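Local coordinates for DsbA family protein (Salmonella typhimurium, PDB 7JVE), which oxidises thiols and isomerises disulfides as a trimer of thioredoxin-fold subunits, at residues V87-Y92 with A218-P223. Numbering follows the deposited sequence.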
ATOM      1  N   VAL A  87      28.981   0.170   2.339  1.00 23.02           N
ATOM      2  CA  VAL A  87      28.778  -1.264   2.492  1.00 22.60           C
ATOM      3  C   VAL A  87      27.378  -1.584   1.992  1.00 23.49           C
ATOM      4  O   VAL A  87      26.403  -0.974   2.444  1.00 21.80           O
ATOM      5  CB  VAL A  87      28.959  -1.691   3.961  1.00 23.47           C
ATOM      6  CG1 VAL A  87      28.865  -3.204   4.101  1.00 21.40           C
ATOM      7  CG2 VAL A  87      30.277  -1.190   4.498  1.00 21.56           C
ATOM      8  N   MET A  88      27.262  -2.520   1.048  1.00 24.75           N
ATOM      9  CA  MET A  88      25.980  -2.765   0.392  1.00 21.33           C
ATOM     10  C   MET A  88      25.511  -4.192   0.641  1.00 22.47           C
ATOM     11  O   MET A  88      26.156  -5.154   0.201  1.00 22.53           O
ATOM     12  CB  MET A  88      26.047  -2.467  -1.109  1.00 22.60           C
ATOM     13  CG  MET A  88      26.548  -1.063  -1.450  1.00 23.61           C
ATOM     14  SD  MET A  88      27.205  -0.824  -3.126  1.00 33.70           S
ATOM     15  CE  MET A  88      28.605  -1.951  -3.170  1.00 28.28           C
ATOM     16  N   PHE A  89      24.390  -4.311   1.355  1.00 21.42           N
ATOM     17  CA  PHE A  89      23.669  -5.562   1.539  1.00 20.61           C
ATOM     18  C   PHE A  89      22.631  -5.705   0.425  1.00 22.99           C
ATOM     19  O   PHE A  89      21.740  -4.859   0.279  1.00 20.53           O
ATOM     20  CB  PHE A  89      23.006  -5.587   2.912  1.00 21.36           C
ATOM     21  CG  PHE A  89      23.989  -5.624   4.048  1.00 20.93           C
ATOM     22  CD1 PHE A  89      24.685  -4.478   4.416  1.00 17.37           C
ATOM     23  CD2 PHE A  89      24.257  -6.829   4.715  1.00 19.20           C
ATOM     24  CE1 PHE A  89      25.592  -4.508   5.474  1.00 21.31           C
ATOM     25  CE2 PHE A  89      25.161  -6.880   5.764  1.00 19.12           C
ATOM     26  CZ  PHE A  89      25.840  -5.714   6.157  1.00 18.62           C
ATOM     27  N   PHE A  90      22.752  -6.770  -0.359  1.00 19.60           N
ATOM     28  CA  PHE A  90      21.900  -6.957  -1.514  1.00 22.25           C
ATOM     29  C   PHE A  90      21.748  -8.450  -1.773  1.00 21.04           C
ATOM     30  O   PHE A  90      22.595  -9.265  -1.382  1.00 20.63           O
ATOM     31  CB  PHE A  90      22.474  -6.269  -2.759  1.00 20.54           C
ATOM     32  CG  PHE A  90      23.754  -6.885  -3.217  1.00 25.54           C
ATOM     33  CD1 PHE A  90      24.957  -6.528  -2.631  1.00 22.43           C
ATOM     34  CD2 PHE A  90      23.750  -7.889  -4.177  1.00 23.94           C
ATOM     35  CE1 PHE A  90      26.131  -7.134  -3.027  1.00 25.48           C
ATOM     36  CE2 PHE A  90      24.920  -8.481  -4.582  1.00 21.88           C
ATOM     37  CZ  PHE A  90      26.109  -8.107  -4.011  1.00 23.80           C
ATOM     38  N   ASP A  91      20.634  -8.784  -2.419  1.00 20.18           N
ATOM     39  CA  ASP A  91      20.321 -10.114  -2.923  1.00 21.72           C
ATOM     40  C   ASP A  91      20.196  -9.981  -4.439  1.00 22.97           C
ATOM     41  O   ASP A  91      19.552  -9.042  -4.925  1.00 23.43           O
ATOM     42  CB  ASP A  91      19.017 -10.610  -2.266  1.00 21.21           C
ATOM     43  CG  ASP A  91      18.585 -12.011  -2.705  1.00 24.69           C
ATOM     44  OD1 ASP A  91      18.974 -12.500  -3.797  1.00 23.75           O
ATOM     45  OD2 ASP A  91      17.798 -12.616  -1.927  1.00 24.62           O
ATOM     46  N   TYR A  92      20.836 -10.881  -5.191  1.00 19.42           N
ATOM     47  CA  TYR A  92      20.727 -10.771  -6.640  1.00 21.76           C
ATOM     48  C   TYR A  92      19.282 -10.902  -7.131  1.00 26.08           C
ATOM     49  O   TYR A  92      18.962 -10.397  -8.212  1.00 24.36           O
ATOM     50  CB  TYR A  92      21.606 -11.804  -7.342  1.00 19.87           C
ATOM     51  CG  TYR A  92      23.074 -11.445  -7.344  1.00 24.18           C
ATOM     52  CD1 TYR A  92      23.552 -10.373  -8.110  1.00 24.93           C
ATOM     53  CD2 TYR A  92      23.983 -12.163  -6.582  1.00 20.29           C
ATOM     54  CE1 TYR A  92      24.892 -10.038  -8.118  1.00 22.70           C
ATOM     55  CE2 TYR A  92      25.341 -11.835  -6.578  1.00 23.30           C
ATOM     56  CZ  TYR A  92      25.788 -10.771  -7.344  1.00 27.04           C
ATOM     57  OH  TYR A  92      27.132 -10.450  -7.352  1.00 27.69           O
ATOM     58  N   ALA A 218      20.219  -2.798   2.266  1.00 16.95           N
ATOM     59  CA  ALA A 218      20.594  -1.543   2.916  1.00 21.18           C
ATOM     60  C   ALA A 218      22.018  -1.162   2.552  1.00 22.30           C
ATOM     61  O   ALA A 218      22.824  -2.002   2.128  1.00 21.04           O
ATOM     62  CB  ALA A 218      20.473  -1.619   4.449  1.00 20.05           C
ATOM     63  N   PHE A 219      22.306   0.126   2.725  1.00 25.84           N
ATOM     64  CA  PHE A 219      23.637   0.712   2.616  1.00 23.76           C
ATOM     65  C   PHE A 219      24.074   1.191   3.989  1.00 24.26           C
ATOM     66  O   PHE A 219      23.275   1.792   4.714  1.00 25.46           O
ATOM     67  CB  PHE A 219      23.665   1.929   1.678  1.00 20.37           C
ATOM     68  CG  PHE A 219      23.319   1.620   0.255  1.00 25.29           C
ATOM     69  CD1 PHE A 219      21.999   1.690  -0.179  1.00 23.86           C
ATOM     70  CD2 PHE A 219      24.303   1.281  -0.655  1.00 23.72           C
ATOM     71  CE1 PHE A 219      21.671   1.416  -1.482  1.00 24.89           C
ATOM     72  CE2 PHE A 219      23.975   0.997  -1.977  1.00 26.19           C
ATOM     73  CZ  PHE A 219      22.659   1.059  -2.389  1.00 22.33           C
ATOM     74  N   VAL A 220      25.345   0.961   4.325  1.00 20.41           N
ATOM     75  CA  VAL A 220      26.011   1.626   5.437  1.00 21.94           C
ATOM     76  C   VAL A 220      27.166   2.443   4.880  1.00 25.85           C
ATOM     77  O   VAL A 220      28.073   1.898   4.231  1.00 26.06           O
ATOM     78  CB  VAL A 220      26.536   0.649   6.498  1.00 22.59           C
ATOM     79  CG1 VAL A 220      26.964   1.449   7.738  1.00 23.44           C
ATOM     80  CG2 VAL A 220      25.492  -0.404   6.832  1.00 21.86           C
ATOM     81  N   VAL A 221      27.149   3.737   5.164  1.00 24.65           N
ATOM     82  CA  VAL A 221      28.175   4.671   4.728  1.00 23.78           C
ATOM     83  C   VAL A 221      28.843   5.233   5.979  1.00 27.62           C
ATOM     84  O   VAL A 221      28.167   5.794   6.850  1.00 27.35           O
ATOM     85  CB  VAL A 221      27.577   5.784   3.859  1.00 24.78           C
ATOM     86  CG1 VAL A 221      28.682   6.600   3.205  1.00 24.60           C
ATOM     87  CG2 VAL A 221      26.608   5.161   2.816  1.00 21.22           C
ATOM     88  N   MET A 222      30.161   5.086   6.069  1.00 27.12           N
ATOM     89  CA  MET A 222      30.872   5.371   7.304  1.00 28.95           C
ATOM     90  C   MET A 222      32.347   5.584   7.009  1.00 32.17           C
ATOM     91  O   MET A 222      32.872   5.027   6.033  1.00 29.45           O
ATOM     92  CB  MET A 222      30.682   4.229   8.304  1.00 29.05           C
ATOM     93  CG  MET A 222      31.321   2.941   7.853  1.00 30.09           C
ATOM     94  SD  MET A 222      30.887   1.511   8.858  1.00 33.31           S
ATOM     95  CE  MET A 222      31.028   2.155  10.530  1.00 32.24           C
ATOM     96  N   PRO A 223      33.038   6.388   7.818  1.00 34.80           N
ATOM     97  CA  PRO A 223      34.500   6.438   7.733  1.00 39.46           C
ATOM     98  C   PRO A 223      35.086   5.094   8.126  1.00 36.26           C
ATOM     99  O   PRO A 223      34.532   4.364   8.948  1.00 34.33           O
ATOM    100  CB  PRO A 223      34.894   7.530   8.744  1.00 39.08           C
ATOM    101  CG  PRO A 223      33.608   8.232   9.088  1.00 38.79           C
ATOM    102  CD  PRO A 223      32.530   7.203   8.933  1.00 35.52           C
TER
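In the central sheet of the thioredoxin fold, strand 84-90 pairs antiparallel with strand 218-223, and four backbone hydrogen bonds join them. Val87 and Val220 form one hydrogen-bonded pair. Val87 N donates to Val220 O (2.7 Å), and Val220 N to Val87 O (2.9 Å). Phe89 and Ala218 form the next such pair. Phe89 N meets Ala218 O at 2.9 Å, but Ala218 N to Phe89 O is longer, at 3.2 Å. Between them, Met88 and Phe219 make a non-hydrogen-bonded pair.

The side chains of Met88 and Phe219 share one face of the sheet. Met88 CG meets the CD2-CE2 side of the Phe219 ring obliquely, 3.3 Å from both atoms. Met88 SD lies at the edge of that ring, 5.2 Å from its centroid, in a Met-aromatic contact. Val87, Phe89, Ala218 and Val220 point to the other face. Val87 CB packs on Val220 CB, and Phe89 CE1 reaches Val220 CG2 at 4.3 Å. A chi1 of -67° sets the Phe89 ring beside its backbone N. Ala218 O lies at the ring edge, near its plane.

Backbone bonds from Met88 to strand 115-120 and from Phe219 to Ile236 continue the sheet. The Phe219 side chain lies near the Cys94-Cys97 disulfide without touching it. The four bonds satisfy the facing N-H and C=O groups of both hydrogen-bonded pairs in a buried contact, with apolar contacts on both sides of the sheet.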